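Local coordinates for protein listeriolysin O (Listeria monocytogenes, PDB 4CDB) that binds cholesterol-containing host membranes, then changes shape and inserts to form oligomeric pores that lyse the cell, at residues A[73-78]-A[359-364]. Numbering follows the deposited sequence.
Sequences NNADIQ and LAVIKN. With NA (sodium ion), chain N; NA (sodium ion), chain H.
The antiparallel ladder between strands 59-74 and 362-385 has its last rungs here, where N74 and I362 form a hydrogen-bonded pair. N74 N gives its hydrogen to I362 O at 2.8 Å, and I362 N returns a bond to N74 O at 2.7 Å. One residue back, N73 faces K363 as a non-hydrogen-bonded pair: their side chains run alongside each other, and N73 CA adds a CA-H...O contact to I362 O at 3.3 Å. V361 has CG1 anti to its backbone N (chi1 -174°), which sets that methyl 3.5 Å from N74 O.

After N74 the segment 73-78 leaves the sheet at A75, while strand 362-385 runs on, as in other cholesterol-dependent cytolysins probably toward the membrane-binding domain. The backbone of I77 hydrogen-bonds instead to Y349 of strand 345-353. Across the fork so made, I77 CD1 meets I362 CD1 at 3.6 Å, the two side chains crossing at about a right angle. A water lies beside them, 2.8 Å from A75 O and 2.6 Å from A360 O. On the same sheet face as N74, the N364 side chain binds a sodium ion through OD1 at 2.4 Å, with I180 O as a further ligand, while its ND2 is held by Q72 O.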
loop_
_atom_site.group_PDB
_atom_site.type_symbol
_atom_site.label_atom_id
_atom_site.label_comp_id
_atom_site.label_asym_id
_atom_site.label_seq_id
_atom_site.Cartn_x
_atom_site.Cartn_y
_atom_site.Cartn_z
ATOM N N ASN A 73 7.875 -7.598 -10.613
ATOM C CA ASN A 73 8.729 -8.755 -10.367
ATOM C C ASN A 73 9.469 -8.633 -9.040
ATOM O O ASN A 73 10.233 -7.690 -8.831
ATOM C CB ASN A 73 9.723 -8.941 -11.513
ATOM C CG ASN A 73 9.042 -9.029 -12.861
ATOM O OD1 ASN A 73 7.840 -9.283 -12.944
ATOM N ND2 ASN A 73 9.804 -8.820 -13.926
ATOM N N ASN A 74 9.238 -9.590 -8.145
ATOM C CA ASN A 74 9.829 -9.547 -6.811
ATOM C C ASN A 74 10.829 -10.673 -6.566
ATOM O O ASN A 74 10.523 -11.846 -6.785
ATOM C CB ASN A 74 8.733 -9.574 -5.742
ATOM C CG ASN A 74 7.782 -8.399 -5.859
ATOM O OD1 ASN A 74 8.190 -7.292 -6.211
ATOM N ND2 ASN A 74 6.508 -8.634 -5.569
ATOM N N ALA A 75 12.024 -10.307 -6.113
ATOM C CA ALA A 75 13.049 -11.288 -5.779
ATOM C C ALA A 75 12.957 -11.665 -4.304
ATOM O O ALA A 75 13.332 -12.769 -3.911
ATOM C CB ALA A 75 14.429 -10.743 -6.105
ATOM N N ASP A 76 12.455 -10.739 -3.494
ATOM C CA ASP A 76 12.280 -10.978 -2.066
ATOM C C ASP A 76 10.982 -11.724 -1.782
ATOM O O ASP A 76 9.893 -11.202 -2.023
ATOM C CB ASP A 76 12.282 -9.657 -1.296
ATOM C CG ASP A 76 13.585 -8.902 -1.439
ATOM O OD1 ASP A 76 14.657 -9.532 -1.315
ATOM O OD2 ASP A 76 13.537 -7.677 -1.677
ATOM N N ILE A 77 11.098 -12.940 -1.256
ATOM C CA ILE A 77 9.924 -13.730 -0.904
ATOM C C ILE A 77 9.449 -13.332 0.488
ATOM O O ILE A 77 10.249 -13.246 1.419
ATOM C CB ILE A 77 10.231 -15.240 -0.899
ATOM C CG1 ILE A 77 11.139 -15.612 -2.074
ATOM C CG2 ILE A 77 8.933 -16.050 -0.901
ATOM C CD1 ILE A 77 10.528 -15.365 -3.431
ATOM N N GLN A 78 8.148 -13.094 0.623
ATOM C CA GLN A 78 7.558 -12.719 1.905
ATOM C C GLN A 78 7.370 -13.932 2.814
ATOM O O GLN A 78 7.297 -15.067 2.341
ATOM C CB GLN A 78 6.221 -12.007 1.684
ATOM C CG GLN A 78 6.347 -10.716 0.893
ATOM C CD GLN A 78 7.298 -9.736 1.544
ATOM O OE1 GLN A 78 7.100 -9.338 2.691
ATOM N NE2 GLN A 78 8.352 -9.363 0.825
ATOM N N LEU A 359 19.150 -16.358 -9.416
ATOM C CA LEU A 359 18.140 -15.811 -8.520
ATOM C C LEU A 359 16.725 -16.074 -9.035
ATOM O O LEU A 359 16.404 -15.767 -10.184
ATOM C CB LEU A 359 18.371 -14.310 -8.328
ATOM C CG LEU A 359 17.657 -13.612 -7.170
ATOM C CD1 LEU A 359 17.971 -14.299 -5.853
ATOM C CD2 LEU A 359 18.053 -12.146 -7.112
ATOM N N ALA A 360 15.889 -16.657 -8.181
ATOM C CA ALA A 360 14.496 -16.926 -8.524
ATOM C C ALA A 360 13.643 -15.691 -8.272
ATOM O O ALA A 360 13.619 -15.165 -7.159
ATOM C CB ALA A 360 13.970 -18.099 -7.716
ATOM N N VAL A 361 12.941 -15.234 -9.304
ATOM C CA VAL A 361 12.125 -14.030 -9.198
ATOM C C VAL A 361 10.645 -14.343 -9.413
ATOM O O VAL A 361 10.279 -15.036 -10.364
ATOM C CB VAL A 361 12.570 -12.958 -10.218
ATOM C CG1 VAL A 361 11.799 -11.657 -10.002
ATOM C CG2 VAL A 361 14.077 -12.719 -10.123
ATOM N N ILE A 362 9.799 -13.837 -8.522
ATOM C CA ILE A 362 8.358 -13.996 -8.670
ATOM C C ILE A 362 7.784 -12.936 -9.608
ATOM O O ILE A 362 7.898 -11.735 -9.355
ATOM C CB ILE A 362 7.628 -13.924 -7.316
ATOM C CG1 ILE A 362 8.149 -14.999 -6.362
ATOM C CG2 ILE A 362 6.130 -14.078 -7.512
ATOM C CD1 ILE A 362 7.342 -15.113 -5.075
ATOM N N LYS A 363 7.162 -13.387 -10.692
ATOM C CA LYS A 363 6.558 -12.480 -11.659
ATOM C C LYS A 363 5.075 -12.270 -11.364
ATOM O O LYS A 363 4.275 -13.198 -11.476
ATOM C CB LYS A 363 6.755 -13.008 -13.081
ATOM C CG LYS A 363 6.116 -12.151 -14.158
ATOM C CD LYS A 363 6.692 -12.477 -15.527
ATOM C CE LYS A 363 8.191 -12.209 -15.563
ATOM N NZ LYS A 363 8.797 -12.531 -16.887
ATOM N N ASN A 364 4.714 -11.048 -10.986
ATOM C CA ASN A 364 3.327 -10.731 -10.659
ATOM C C ASN A 364 2.657 -9.854 -11.709
ATOM O O ASN A 364 3.268 -8.929 -12.241
ATOM C CB ASN A 364 3.236 -10.029 -9.301
ATOM C CG ASN A 364 3.840 -10.842 -8.180
ATOM O OD1 ASN A 364 3.148 -11.604 -7.506
ATOM N ND2 ASN A 364 5.141 -10.682 -7.969
HETATM NA NA NA N . 4.286 -8.490 2.758
HETATM NA NA NA H . 2.761 -12.194 -5.166
HETATM O O HOH W 1 14.113 -15.319 -4.639
HETATM O O HOH W 2 5.669 -11.539 -5.108
HETATM O O HOH W 3 3.870 -14.184 -3.446
HETATM O O HOH W 4 6.034 -6.750 2.022
#